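Local coordinates for binary enterotoxin of Clostridium perfringens component a (Clostridium perfringens, PDB 5WTZ), which probably transfers ADP-ribose from NAD+ to actin, acting as the enzymatic component of an iota-like binary enterotoxin, at residues N32-A37 and V83-L88; L21-R26 and E176-L181. All blocks are in the same frame, centred on the assembly; numbering follows the deposited sequence.

How the contacts relate
From the N terminus, helix 16-31 supplies 21-26 to contact 2 and runs almost directly into 32-37, the turn leading to helix 36-61. Helix 70-83 then brings the chain back, and 83-88 meets that turn: contact 1 closes a mainly helical loop of 45 intervening residues. The chain next builds strands of both sheets of this half of the protein before 176-181 returns to helix 16-31, closing contact 2 around the whole of contact 1. Contact 1 ties the loop after helix 70-83 to the turn between helices 16-31 and 36-61 at the surface; contact 2 joins helix 16-31 to the small antiparallel sheet. They meet where S86 packs against R26.

Contact 1 (N32-A37 and V83-L88); sequences NNLSKA and VKKSML
K85 spans the gap between the two segments and delivers its ammonium group to the main chain of N33, where NZ donates to the carbonyl O at 2.7 Å. The donor approaches at a C=O...N angle of 150°, tilted 25° from the carbonyl plane. Along the way the lysine's methylene groups fill the contact: CD lies 4.1 Å from N33 CB and equally 4.1 Å from L34 CD2, the leucine and lysine chains crossing obliquely. With CG of K85 beside its backbone N and anti to the carbonyl carbon (chi1 -59°), and the chain extended beyond CG, the amine can reach N33 although the nearest CA atoms of the segments, those of N33 and K85, are 7.4 Å apart. A type I turn from V83 to S86, closed by S86 N on V83 O at 2.8 Å, carries K85 at its third position as the chain leaves helix 70-83. L34 also rests on A82 of that helix, and K85 brushes W30 near the end of helix 16-31. The same NZ also forms a salt bridge with E38 OE1, which accepts a hydrogen bond from S35 N. S35 is the N-cap of helix 36-61, and its OG accepts from a backbone N in the first turn, so S35 and E38 form a capping box. The lysine thus joins a carboxylate already engaged in helix capping to a carbonyl of the turn just before it. This packing lies away from the NAD site, among largely exposed residues; the carboxylate of E38 and the N33 carbonyl would probably favour the ammonium form of the lysine.

Contact 2 (L21-R26 and E176-L181); sequences LWAKKR and ENLRVL
L178 lays its CD1 methyl across the methyl of A23 and the aliphatic chain of K24, both on helix 16-31, with T20 and K27 also touching the leucine. In the ADP-ribosyltransferase fold of this part of the protein, the contact sets that helix against the small antiparallel sheet 141-144, 179-182, 168-171, just where the chain enters its central strand. L178 points toward the helix from the residue before strand 179-182; its CG stands beside the backbone N (chi1 -80°), and CD1 comes 3.5 Å from A23 CB. The K24 chain crosses the leucine at about a right angle, bending at chi2 and chi4 to pass over the methyl, and its first torsion of -131° lies off the staggered positions, which may reflect strain or a loosely defined side chain. Beyond the methylenes, K24 NZ has a long, weak ion pair with E175 and lies near the like charge of K27. Around the contact, A23 also touches M145 and S170, and V180 packs on M145 and A168. One helical turn after W22, R26 folds back over the indole: its CD sits 3.4 Å above the ring plane, over the centre, and CZ2 of W22 lies 3.4 Å from the guanidinium plane. R26 NH1 bonds A168 O and S170 OG, so the arginine also fastens the helix to edge strand 168-171. The fit is tight at the leucine tip, where K24 CD approaches L178 CD1 to 3.4 Å, closer than usual van der Waals contact.

Contact 1 (N32-A37 and V83-L88)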
loop_
_atom_site.group_PDB
_atom_site.type_symbol
_atom_site.label_atom_id
_atom_site.label_comp_id
_atom_site.label_asym_id
_atom_site.label_seq_id
_atom_site.Cartn_x
_atom_site.Cartn_y
_atom_site.Cartn_z
ATOM N N ASN A 32 21.154 15.098 -18.515
ATOM C CA ASN A 32 22.557 15.483 -18.480
ATOM C C ASN A 32 23.104 15.427 -17.054
ATOM O O ASN A 32 24.285 15.683 -16.815
ATOM C CB ASN A 32 22.748 16.873 -19.080
ATOM C CG ASN A 32 22.688 16.860 -20.595
ATOM O OD1 ASN A 32 22.000 16.032 -21.190
ATOM N ND2 ASN A 32 23.413 17.775 -21.228
ATOM N N ASN A 33 22.235 15.092 -16.108
ATOM C CA ASN A 33 22.652 14.840 -14.735
ATOM C C ASN A 33 22.686 13.348 -14.473
ATOM O O ASN A 33 22.980 12.905 -13.362
ATOM C CB ASN A 33 21.710 15.520 -13.736
ATOM C CG ASN A 33 22.163 16.918 -13.359
ATOM O OD1 ASN A 33 23.324 17.282 -13.552
ATOM N ND2 ASN A 33 21.248 17.705 -12.807
ATOM N N LEU A 34 22.377 12.576 -15.508
ATOM C CA LEU A 34 22.213 11.137 -15.352
ATOM C C LEU A 34 23.493 10.377 -15.642
ATOM O O LEU A 34 24.180 10.649 -16.623
ATOM C CB LEU A 34 21.092 10.622 -16.261
ATOM C CG LEU A 34 19.664 11.039 -15.900
ATOM C CD1 LEU A 34 18.638 10.266 -16.735
ATOM C CD2 LEU A 34 19.398 10.879 -14.409
ATOM N N SER A 35 23.812 9.421 -14.777
ATOM C CA SER A 35 24.873 8.475 -15.067
ATOM C C SER A 35 24.449 7.637 -16.266
ATOM O O SER A 35 23.282 7.672 -16.671
ATOM C CB SER A 35 25.156 7.580 -13.860
ATOM O OG SER A 35 23.995 6.850 -13.497
ATOM N N LYS A 36 25.388 6.889 -16.840
ATOM C CA LYS A 36 25.044 5.978 -17.920
ATOM C C LYS A 36 24.035 4.954 -17.414
ATOM O O LYS A 36 23.121 4.568 -18.137
ATOM C CB LYS A 36 26.282 5.270 -18.477
ATOM C CG LYS A 36 25.945 4.234 -19.534
ATOM C CD LYS A 36 27.176 3.676 -20.221
ATOM C CE LYS A 36 27.948 2.724 -19.331
ATOM N NZ LYS A 36 29.050 2.074 -20.097
ATOM N N ALA A 37 24.199 4.533 -16.161
ATOM C CA ALA A 37 23.319 3.529 -15.572
ATOM C C ALA A 37 21.897 4.061 -15.418
ATOM O O ALA A 37 20.933 3.312 -15.554
ATOM C CB ALA A 37 23.862 3.070 -14.233
ATOM N N VAL A 83 14.821 10.232 -11.012
ATOM C CA VAL A 83 13.684 11.135 -10.837
ATOM C C VAL A 83 13.902 12.103 -9.673
ATOM O O VAL A 83 13.390 13.221 -9.692
ATOM C CB VAL A 83 12.348 10.368 -10.632
ATOM C CG1 VAL A 83 11.971 9.608 -11.904
ATOM C CG2 VAL A 83 12.413 9.441 -9.415
ATOM N N LYS A 84 14.682 11.694 -8.676
ATOM C CA LYS A 84 14.994 12.582 -7.553
ATOM C C LYS A 84 15.834 13.780 -7.978
ATOM O O LYS A 84 15.986 14.734 -7.219
ATOM C CB LYS A 84 15.708 11.817 -6.432
ATOM C CG LYS A 84 14.767 11.001 -5.566
ATOM C CD LYS A 84 15.509 10.120 -4.576
ATOM C CE LYS A 84 14.521 9.382 -3.690
ATOM N NZ LYS A 84 14.991 8.038 -3.252
ATOM N N LYS A 85 16.382 13.733 -9.190
ATOM C CA LYS A 85 17.141 14.860 -9.724
ATOM C C LYS A 85 16.212 15.799 -10.483
ATOM O O LYS A 85 16.653 16.778 -11.085
ATOM C CB LYS A 85 18.270 14.373 -10.640
ATOM C CG LYS A 85 19.268 13.437 -9.967
ATOM C CD LYS A 85 20.319 12.925 -10.954
ATOM C CE LYS A 85 21.313 11.986 -10.269
ATOM N NZ LYS A 85 22.362 11.479 -11.208
ATOM N N SER A 86 14.920 15.491 -10.453
ATOM C CA SER A 86 13.925 16.265 -11.181
ATOM C C SER A 86 12.718 16.555 -10.290
ATOM O O SER A 86 11.593 16.178 -10.609
ATOM C CB SER A 86 13.488 15.517 -12.448
ATOM O OG SER A 86 12.711 16.352 -13.287
ATOM N N MET A 87 12.962 17.232 -9.170
ATOM C CA MET A 87 11.897 17.548 -8.224
ATOM C C MET A 87 11.096 18.782 -8.636
ATOM O O MET A 87 11.652 19.754 -9.143
ATOM C CB MET A 87 12.485 17.750 -6.829
ATOM C CG MET A 87 13.162 16.515 -6.276
ATOM S SD MET A 87 13.842 16.794 -4.636
ATOM C CE MET A 87 14.152 15.101 -4.130
ATOM N N LEU A 88 9.785 18.736 -8.416
ATOM C CA LEU A 88 8.918 19.871 -8.726
ATOM C C LEU A 88 9.279 21.091 -7.885
ATOM O O LEU A 88 9.521 20.971 -6.685
ATOM C CB LEU A 88 7.451 19.505 -8.496
ATOM C CG LEU A 88 6.854 18.349 -9.304
ATOM C CD1 LEU A 88 5.390 18.232 -8.957
ATOM C CD2 LEU A 88 7.048 18.571 -10.800
#

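Contact 2 (L21-R26 and E176-L181)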
loop_
_atom_site.group_PDB
_atom_site.type_symbol
_atom_site.label_atom_id
_atom_site.label_comp_id
_atom_site.label_asym_id
_atom_site.label_seq_id
_atom_site.Cartn_x
_atom_site.Cartn_y
_atom_site.Cartn_z
ATOM N N LEU A 21 6.915 22.139 -23.827
ATOM C CA LEU A 21 8.039 23.061 -23.799
ATOM C C LEU A 21 8.685 22.957 -22.428
ATOM O O LEU A 21 9.859 22.588 -22.308
ATOM C CB LEU A 21 7.598 24.494 -24.081
ATOM C CG LEU A 21 8.781 25.386 -24.445
ATOM C CD1 LEU A 21 9.599 24.754 -25.572
ATOM C CD2 LEU A 21 8.323 26.788 -24.802
ATOM N N TRP A 22 7.891 23.271 -21.407
ATOM C CA TRP A 22 8.264 23.060 -20.010
ATOM C C TRP A 22 8.923 21.698 -19.824
ATOM O O TRP A 22 10.004 21.600 -19.245
ATOM C CB TRP A 22 7.036 23.186 -19.110
ATOM C CG TRP A 22 7.301 22.851 -17.674
ATOM C CD1 TRP A 22 7.954 23.625 -16.754
ATOM C CD2 TRP A 22 6.907 21.661 -16.986
ATOM N NE1 TRP A 22 7.995 22.984 -15.537
ATOM C CE2 TRP A 22 7.356 21.777 -15.653
ATOM C CE3 TRP A 22 6.214 20.508 -17.364
ATOM C CZ2 TRP A 22 7.142 20.784 -14.705
ATOM C CZ3 TRP A 22 6.002 19.524 -16.416
ATOM C CH2 TRP A 22 6.464 19.670 -15.103
ATOM N N ALA A 23 8.283 20.656 -20.356
ATOM C CA ALA A 23 8.800 19.301 -20.253
ATOM C C ALA A 23 10.129 19.154 -20.967
ATOM O O ALA A 23 10.969 18.352 -20.574
ATOM C CB ALA A 23 7.813 18.315 -20.823
ATOM N N LYS A 24 10.317 19.921 -22.028
ATOM C CA LYS A 24 11.420 19.628 -22.919
ATOM C C LYS A 24 12.755 20.003 -22.362
ATOM O O LYS A 24 13.701 19.210 -22.381
ATOM C CB LYS A 24 11.211 20.302 -24.263
ATOM C CG LYS A 24 11.448 19.244 -25.256
ATOM C CD LYS A 24 10.389 18.236 -24.928
ATOM C CE LYS A 24 10.647 16.967 -25.619
ATOM N NZ LYS A 24 11.829 16.250 -25.042
ATOM N N LYS A 25 12.818 21.221 -21.861
ATOM C CA LYS A 25 14.014 21.719 -21.232
ATOM C C LYS A 25 14.377 20.886 -20.043
ATOM O O LYS A 25 15.523 20.464 -19.893
ATOM C CB LYS A 25 13.795 23.137 -20.791
ATOM C CG LYS A 25 13.026 23.859 -21.804
ATOM C CD LYS A 25 12.226 24.892 -21.137
ATOM C CE LYS A 25 11.236 25.399 -22.112
ATOM N NZ LYS A 25 10.620 26.616 -21.618
ATOM N N ARG A 26 13.389 20.658 -19.183
ATOM C CA ARG A 26 13.660 19.954 -17.949
ATOM C C ARG A 26 14.071 18.526 -18.286
ATOM O O ARG A 26 14.896 17.945 -17.598
ATOM C CB ARG A 26 12.458 19.999 -16.992
ATOM C CG ARG A 26 11.209 19.264 -17.452
ATOM C CD ARG A 26 10.006 19.677 -16.602
ATOM N NE ARG A 26 10.268 19.549 -15.171
ATOM C CZ ARG A 26 10.043 18.454 -14.450
ATOM N NH1 ARG A 26 9.542 17.365 -15.020
ATOM N NH2 ARG A 26 10.314 18.449 -13.149
ATOM N N GLU A 176 5.783 15.577 -28.421
ATOM C CA GLU A 176 4.526 16.154 -28.052
ATOM C C GLU A 176 3.943 15.102 -27.095
ATOM O O GLU A 176 4.487 13.999 -27.024
ATOM C CB GLU A 176 3.631 16.392 -29.279
ATOM C CG GLU A 176 4.313 17.050 -30.487
ATOM C CD GLU A 176 5.057 18.321 -30.128
ATOM O OE1 GLU A 176 4.430 19.397 -30.226
ATOM O OE2 GLU A 176 6.250 18.233 -29.780
ATOM N N ASN A 177 2.905 15.410 -26.327
ATOM C CA ASN A 177 2.364 14.429 -25.370
ATOM C C ASN A 177 3.387 13.693 -24.491
ATOM O O ASN A 177 3.464 12.468 -24.503
ATOM C CB ASN A 177 1.509 13.391 -26.114
ATOM C CG ASN A 177 0.178 13.947 -26.504
ATOM O OD1 ASN A 177 0.106 14.904 -27.282
ATOM N ND2 ASN A 177 -0.891 13.372 -25.971
ATOM N N LEU A 178 4.166 14.452 -23.728
ATOM C CA LEU A 178 5.198 13.888 -22.854
ATOM C C LEU A 178 4.687 13.435 -21.490
ATOM O O LEU A 178 3.732 14.000 -20.948
ATOM C CB LEU A 178 6.285 14.914 -22.624
ATOM C CG LEU A 178 7.247 14.984 -23.787
ATOM C CD1 LEU A 178 7.759 16.377 -23.772
ATOM C CD2 LEU A 178 8.370 13.982 -23.622
ATOM N N ARG A 179 5.360 12.441 -20.920
ATOM C CA ARG A 179 4.921 11.840 -19.660
ATOM C C ARG A 179 5.721 12.313 -18.445
ATOM O O ARG A 179 6.805 12.884 -18.561
ATOM C CB ARG A 179 4.993 10.313 -19.752
ATOM C CG ARG A 179 4.351 9.754 -21.002
ATOM C CD ARG A 179 4.281 8.231 -20.972
ATOM N NE ARG A 179 3.491 7.749 -19.844
ATOM C CZ ARG A 179 2.166 7.822 -19.783
ATOM N NH1 ARG A 179 1.488 8.355 -20.786
ATOM N NH2 ARG A 179 1.519 7.363 -18.722
ATOM N N VAL A 180 5.156 12.063 -17.274
ATOM C CA VAL A 180 5.781 12.430 -16.022
ATOM C C VAL A 180 5.997 11.180 -15.182
ATOM O O VAL A 180 5.068 10.430 -14.920
ATOM C CB VAL A 180 4.920 13.450 -15.250
ATOM C CG1 VAL A 180 5.496 13.694 -13.856
ATOM C CG2 VAL A 180 4.807 14.749 -16.050
ATOM N N LEU A 181 7.232 10.954 -14.768
ATOM C CA LEU A 181 7.561 9.757 -14.028
ATOM C C LEU A 181 7.712 10.081 -12.541
ATOM O O LEU A 181 8.606 10.826 -12.142
ATOM C CB LEU A 181 8.835 9.130 -14.602
ATOM C CG LEU A 181 9.378 7.822 -14.031
ATOM C CD1 LEU A 181 8.293 6.785 -13.864
ATOM C CD2 LEU A 181 10.485 7.300 -14.933
#